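Local coordinates for protein response regulator (Xanthomonas campestris pv. campestris, PDB 3QYY) that probably makes cyclic di-GMP through its GGDEF diguanylate cyclase domain, the part present here, which holds cyclic di-GMP and magnesium at the active site, at residues 48-53 with 126-131; 44-49 with 104-109. All blocks are in the same frame, centred on the assembly; numbering follows the deposited sequence.

How the contacts relate
The GGDEF domain illustrates how one central strand can serve both a metal site and a core. Running from the N terminus, the chain enters strand 44-50, where both contacts start. Contact 2 closes first, when helix 102-116 returns to lie over residues 44-49. The chain then passes from that helix into strand 128-134, which pairs with residues 48-53 and closes contact 1, the longer loop. The segments share Leu48 and Asp49, and the loops are staggered, contact 2 starting and ending earlier; the contacts meet where Val47 N lies 2.9 Å from Gly131 O, a probable hydrogen bond. Together they join a neighbouring strand and a helix to strand 44-50, near whose C-terminal end Asp49 binds magnesium.

Contact 1: 48-53 with 126-131. With MG (magnesium ion), chain I; C2E (9,9'-[(2R,3R,3aS,5S,7aR,9R,10R,10aS,12S,14aR)-3,5,10,12-tetrahydroxy-5,12-dioxidooctahydro-2H,7H-difuro[3,2-d:3',2'-j][1,3,7,9,2,8]tetraoxadiphosphacyclododecine-2,9-diyl]bis(2-amino-1,9-dihydro-6H-purin-6-one)), chain F.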
# COMPACT_ATOMS: atom_id res chain seq x y z
N LEU B 48 -1.59 0.77 -11.71
CA LEU B 48 -2.93 0.85 -11.14
C LEU B 48 -2.97 0.48 -9.66
O LEU B 48 -2.25 -0.42 -9.22
CB LEU B 48 -3.88 -0.09 -11.89
CG LEU B 48 -3.76 -0.20 -13.42
CD1 LEU B 48 -4.84 -1.13 -13.93
CD2 LEU B 48 -3.89 1.16 -14.05
N ASP B 49 -3.81 1.16 -8.90
CA ASP B 49 -3.97 0.88 -7.48
C ASP B 49 -5.46 0.97 -7.16
O ASP B 49 -6.10 1.98 -7.46
CB ASP B 49 -3.20 1.91 -6.63
CG ASP B 49 -3.25 1.60 -5.15
OD1 ASP B 49 -3.38 2.54 -4.34
OD2 ASP B 49 -3.14 0.40 -4.78
N MET B 50 -6.01 -0.09 -6.58
CA MET B 50 -7.42 -0.10 -6.24
C MET B 50 -7.73 0.90 -5.12
O MET B 50 -6.88 1.18 -4.27
CB MET B 50 -7.86 -1.51 -5.81
CG MET B 50 -7.83 -2.53 -6.94
SD MET B 50 -8.75 -4.02 -6.53
CE MET B 50 -10.44 -3.45 -6.79
N ASP B 51 -8.95 1.43 -5.15
CA ASP B 51 -9.40 2.41 -4.16
C ASP B 51 -10.35 1.84 -3.11
O ASP B 51 -10.40 2.33 -1.98
CB ASP B 51 -10.18 3.55 -4.86
CG ASP B 51 -9.33 4.37 -5.80
OD1 ASP B 51 -9.93 5.11 -6.62
OD2 ASP B 51 -8.08 4.31 -5.73
N ASN B 52 -11.10 0.80 -3.47
CA ASN B 52 -12.12 0.27 -2.56
C ASN B 52 -12.15 -1.23 -2.27
O ASN B 52 -13.23 -1.78 -2.05
CB ASN B 52 -13.49 0.68 -3.09
CG ASN B 52 -13.84 -0.02 -4.40
OD1 ASN B 52 -12.95 -0.36 -5.19
ND2 ASN B 52 -15.13 -0.23 -4.64
N LEU B 53 -11.00 -1.89 -2.25
CA LEU B 53 -11.00 -3.32 -1.98
C LEU B 53 -11.23 -3.67 -0.51
O LEU B 53 -11.90 -4.65 -0.20
CB LEU B 53 -9.69 -3.95 -2.45
CG LEU B 53 -9.63 -5.48 -2.29
CD1 LEU B 53 -10.81 -6.13 -3.01
CD2 LEU B 53 -8.31 -6.00 -2.85
N LEU B 126 -15.61 -1.97 -8.95
CA LEU B 126 -14.22 -1.67 -8.62
C LEU B 126 -13.87 -0.23 -8.96
O LEU B 126 -14.20 0.28 -10.03
CB LEU B 126 -13.27 -2.60 -9.38
CG LEU B 126 -13.24 -4.09 -9.02
CD1 LEU B 126 -14.53 -4.78 -9.46
CD2 LEU B 126 -12.05 -4.74 -9.71
N HIS B 127 -13.19 0.43 -8.02
CA HIS B 127 -12.74 1.81 -8.19
C HIS B 127 -11.22 1.75 -8.28
O HIS B 127 -10.58 1.15 -7.42
CB HIS B 127 -13.20 2.66 -7.01
CG HIS B 127 -14.69 2.73 -6.86
ND1 HIS B 127 -15.30 3.28 -5.75
CD2 HIS B 127 -15.68 2.32 -7.68
CE1 HIS B 127 -16.61 3.20 -5.90
NE2 HIS B 127 -16.87 2.62 -7.06
N VAL B 128 -10.66 2.36 -9.31
CA VAL B 128 -9.22 2.31 -9.53
C VAL B 128 -8.56 3.64 -9.87
O VAL B 128 -9.10 4.44 -10.63
CB VAL B 128 -8.89 1.31 -10.67
CG1 VAL B 128 -7.39 1.27 -10.93
CG2 VAL B 128 -9.42 -0.07 -10.32
N SER B 129 -7.37 3.85 -9.31
CA SER B 129 -6.57 5.03 -9.58
C SER B 129 -5.48 4.56 -10.54
O SER B 129 -4.79 3.58 -10.25
CB SER B 129 -5.93 5.57 -8.30
OG SER B 129 -6.90 6.16 -7.45
N ALA B 130 -5.32 5.24 -11.67
CA ALA B 130 -4.33 4.83 -12.65
C ALA B 130 -3.44 5.95 -13.17
O ALA B 130 -3.86 7.11 -13.24
CB ALA B 130 -5.03 4.15 -13.82
N GLY B 131 -2.22 5.58 -13.53
CA GLY B 131 -1.26 6.53 -14.07
C GLY B 131 -0.55 5.89 -15.26
O GLY B 131 -0.25 4.70 -15.25
MG MG I . -2.97 -0.33 -2.88
P1 C2E F . -4.87 -4.32 4.45
O2P C2E F . -4.78 -5.82 4.51
O1P C2E F . -5.35 -3.65 5.71
O5' C2E F . -3.48 -3.68 4.11
C5' C2E F . -3.36 -2.24 3.99
C4' C2E F . -1.91 -1.95 3.62
O4' C2E F . -0.94 -2.52 4.46
C3' C2E F . -1.58 -2.44 2.22
O3' C2E F . -2.03 -1.52 1.21
C2' C2E F . -0.09 -2.61 2.32
O2' C2E F . 0.53 -1.36 1.96
C1' C2E F . 0.22 -2.98 3.77
N9 C2E F . 0.31 -4.45 3.90
C8 C2E F . -0.56 -5.26 4.54
N7 C2E F . -0.16 -6.55 4.48
C5 C2E F . 0.98 -6.57 3.80
C6 C2E F . 1.95 -7.62 3.38
O6 C2E F . 1.76 -8.82 3.68
N1 C2E F . 3.05 -7.24 2.68
C2 C2E F . 3.29 -5.94 2.35
N2 C2E F . 4.39 -5.62 1.65
N3 C2E F . 2.43 -4.92 2.70
C4 C2E F . 1.29 -5.18 3.41
P11 C2E F . -2.51 -2.25 -0.15
O21 C2E F . -1.40 -3.10 -0.67
O11 C2E F . -2.88 -1.12 -1.05
O5A C2E F . -3.78 -3.14 0.14
C5A C2E F . -4.97 -2.50 0.62
C4A C2E F . -6.03 -3.53 0.87
O4A C2E F . -6.34 -4.39 -0.26
C3A C2E F . -5.69 -4.47 2.02
O3A C2E F . -5.94 -3.88 3.31
C2A C2E F . -6.57 -5.64 1.72
O2A C2E F . -7.85 -5.42 2.35
C1A C2E F . -6.71 -5.70 0.20
N91 C2E F . -5.85 -6.78 -0.36
C81 C2E F . -4.57 -6.71 -0.79
N71 C2E F . -4.13 -7.91 -1.24
C51 C2E F . -5.14 -8.78 -1.10
C61 C2E F . -5.39 -10.23 -1.37
O61 C2E F . -4.51 -10.96 -1.87
N11 C2E F . -6.61 -10.74 -1.07
C21 C2E F . -7.61 -9.98 -0.52
N21 C2E F . -8.80 -10.57 -0.25
N31 C2E F . -7.46 -8.66 -0.26
C41 C2E F . -6.27 -8.02 -0.52
O HOH W 1 -2.27 1.65 -2.08
O HOH W 2 -5.00 0.35 -2.38
O HOH W 3 -1.04 -0.71 -3.41
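Asp49 and Ser129 form a hydrogen-bonded antiparallel pair, flanked by the non-hydrogen-bonded pairs Leu48-Ala130 and Met50-Val128. Asp49 N donates to Ser129 O at 2.9 Å, and Ser129 N returns a nearly straight bond to Asp49 O. The tightly packed side is apolar. Leu48 CD2 lies against Ala130 CB, and Leu48 CB is near Val128 CG1, while the bent end of Met50 brings CE to within 3.6 Å of Leu126 CD2. Helices 62-77 and 102-116 cover this face.

Beyond the strand end the contact becomes polar and partly exposed. Asp51 N binds His127 O at 2.8 Å, and Ser129 OG donates to the syn lone pair of Asp51 OD2, an oxygen that also has a salt bridge to Lys156. Asn52 holds CG between its backbone N and carbonyl carbon (chi1 68°), which brings the amide across the His127 ring, the planes 3° apart. ND2 sits over the ring centre, 3.6 Å above the plane, and bonds to Pro125 O; OD1 takes His127 N at 2.9 Å from above its carbonyl plane.

On the sheet face shared with Ser129, Asp49 OD2 binds magnesium at 2.0 Å. OD1 accepts a bond from a metal-bound water and pairs with Lys156, which probably steadies the carboxylate. A phosphate oxygen of cyclic di-GMP, three waters and Asp92 complete the coordination, and Leu53 CD2 lies 3.5 Å from C1A, a ribose carbon of the ligand. A strand that delivers an aspartate to magnesium beside the turn carrying Asp92 is the hallmark of the GGDEF active site, related to that of nucleotide cyclases.

Contact 2: 44-49 with 104-109; sequences VLFVLD and EATLKL. With MG (magnesium ion), chain I.
With its CG anti to the carbonyl carbon (chi1 -62°), Phe46 sends its ring from the strand toward helix 102-116, where Leu109, its own CG anti to the backbone N, reaches back from the opposite direction. The methyl CD1 of Leu109 lies over one face of the ring, 3.9 Å from the centroid and 12° off the normal, a CH-pi contact. Leu109 CD2 stands on the same side of the ring plane, displaced outward past the rim, 3.5 Å from Phe46 CD2, so the fork spans from ring centre to rim.

One helical turn earlier, Ala105 meets the ring's far end: its CB lies in the ring plane, 4.0 Å from Phe46 CZ. That CB also touches Val44 CG2 at 4.0 Å. Thr106 N comes to the edge near CZ, while Thr106 OG1 bonds back to Glu102 O. Leu48 CD2 lies 4.5 Å from Leu109 CD2.

Val44, Phe46 and Leu48 thus point to the helix, the axis of segment 104-109 running at 31° to that of segment 44-49, and Leu163 of strand 162-165 adds to the same core. Between the segments the chemistry is hydrophobic, implying that close fit and burial hold helix on sheet.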
# COMPACT_ATOMS: atom_id res chain seq x y z
N VAL B 44 3.25 1.50 -23.82
CA VAL B 44 2.65 2.35 -22.80
C VAL B 44 2.58 1.54 -21.51
O VAL B 44 2.10 0.40 -21.51
CB VAL B 44 1.23 2.78 -23.20
CG1 VAL B 44 0.67 3.76 -22.18
CG2 VAL B 44 1.25 3.41 -24.60
N LEU B 45 3.06 2.12 -20.42
CA LEU B 45 3.04 1.45 -19.12
C LEU B 45 2.02 2.10 -18.21
O LEU B 45 1.97 3.33 -18.11
CB LEU B 45 4.42 1.52 -18.45
CG LEU B 45 4.50 0.95 -17.03
CD1 LEU B 45 4.34 -0.58 -17.09
CD2 LEU B 45 5.84 1.32 -16.39
N PHE B 46 1.19 1.28 -17.57
CA PHE B 46 0.18 1.77 -16.64
C PHE B 46 0.44 1.21 -15.24
O PHE B 46 0.80 0.04 -15.09
CB PHE B 46 -1.23 1.32 -17.04
CG PHE B 46 -1.69 1.83 -18.37
CD1 PHE B 46 -1.41 1.11 -19.54
CD2 PHE B 46 -2.42 3.01 -18.47
CE1 PHE B 46 -1.86 1.56 -20.77
CE2 PHE B 46 -2.87 3.47 -19.71
CZ PHE B 46 -2.60 2.75 -20.86
N VAL B 47 0.25 2.05 -14.23
CA VAL B 47 0.38 1.62 -12.84
C VAL B 47 -1.00 1.84 -12.26
O VAL B 47 -1.54 2.95 -12.33
CB VAL B 47 1.41 2.48 -12.06
CG1 VAL B 47 1.28 2.20 -10.55
CG2 VAL B 47 2.82 2.15 -12.53
N LEU B 48 -1.59 0.77 -11.71
CA LEU B 48 -2.93 0.85 -11.14
C LEU B 48 -2.97 0.48 -9.66
O LEU B 48 -2.25 -0.42 -9.22
CB LEU B 48 -3.88 -0.09 -11.89
CG LEU B 48 -3.76 -0.20 -13.42
CD1 LEU B 48 -4.84 -1.13 -13.93
CD2 LEU B 48 -3.89 1.16 -14.05
N ASP B 49 -3.81 1.16 -8.90
CA ASP B 49 -3.97 0.88 -7.48
C ASP B 49 -5.46 0.97 -7.16
O ASP B 49 -6.10 1.98 -7.46
CB ASP B 49 -3.20 1.91 -6.63
CG ASP B 49 -3.25 1.60 -5.15
OD1 ASP B 49 -3.38 2.54 -4.34
OD2 ASP B 49 -3.14 0.40 -4.78
N GLU B 104 -4.81 4.45 -28.39
CA GLU B 104 -5.45 3.14 -28.37
C GLU B 104 -5.35 2.50 -26.99
O GLU B 104 -6.35 2.05 -26.43
CB GLU B 104 -4.79 2.23 -29.41
CG GLU B 104 -5.31 0.80 -29.41
CD GLU B 104 -4.66 -0.07 -30.47
OE1 GLU B 104 -4.91 -1.29 -30.48
OE2 GLU B 104 -3.90 0.48 -31.30
N ALA B 105 -4.15 2.48 -26.43
CA ALA B 105 -3.93 1.89 -25.12
C ALA B 105 -4.78 2.55 -24.04
O ALA B 105 -5.47 1.87 -23.28
CB ALA B 105 -2.45 1.99 -24.74
N THR B 106 -4.74 3.88 -23.99
CA THR B 106 -5.50 4.63 -23.00
C THR B 106 -7.01 4.47 -23.14
O THR B 106 -7.72 4.34 -22.15
CB THR B 106 -5.15 6.13 -23.07
OG1 THR B 106 -3.75 6.29 -22.79
CG2 THR B 106 -5.96 6.92 -22.06
N LEU B 107 -7.50 4.48 -24.38
CA LEU B 107 -8.94 4.33 -24.61
C LEU B 107 -9.41 2.95 -24.19
O LEU B 107 -10.51 2.80 -23.65
CB LEU B 107 -9.27 4.58 -26.08
CG LEU B 107 -9.54 6.04 -26.47
CD1 LEU B 107 -10.81 6.50 -25.78
CD2 LEU B 107 -8.37 6.92 -26.07
N LYS B 108 -8.59 1.94 -24.45
CA LYS B 108 -8.93 0.57 -24.09
C LYS B 108 -8.95 0.42 -22.57
O LYS B 108 -9.82 -0.26 -22.02
CB LYS B 108 -7.89 -0.39 -24.68
CG LYS B 108 -8.32 -1.84 -24.69
CD LYS B 108 -9.16 -2.18 -25.91
CE LYS B 108 -8.33 -2.09 -27.18
NZ LYS B 108 -9.10 -2.51 -28.39
N LEU B 109 -8.00 1.05 -21.90
CA LEU B 109 -7.91 0.97 -20.44
C LEU B 109 -9.11 1.63 -19.76
O LEU B 109 -9.72 1.03 -18.87
CB LEU B 109 -6.63 1.63 -19.95
CG LEU B 109 -6.32 1.37 -18.47
CD1 LEU B 109 -5.28 0.26 -18.36
CD2 LEU B 109 -5.81 2.65 -17.82
MG MG I . -2.97 -0.33 -2.88
O HOH W 1 -2.27 1.65 -2.08
O HOH W 3 -1.04 -0.71 -3.41
O HOH W 2 -5.00 0.35 -2.38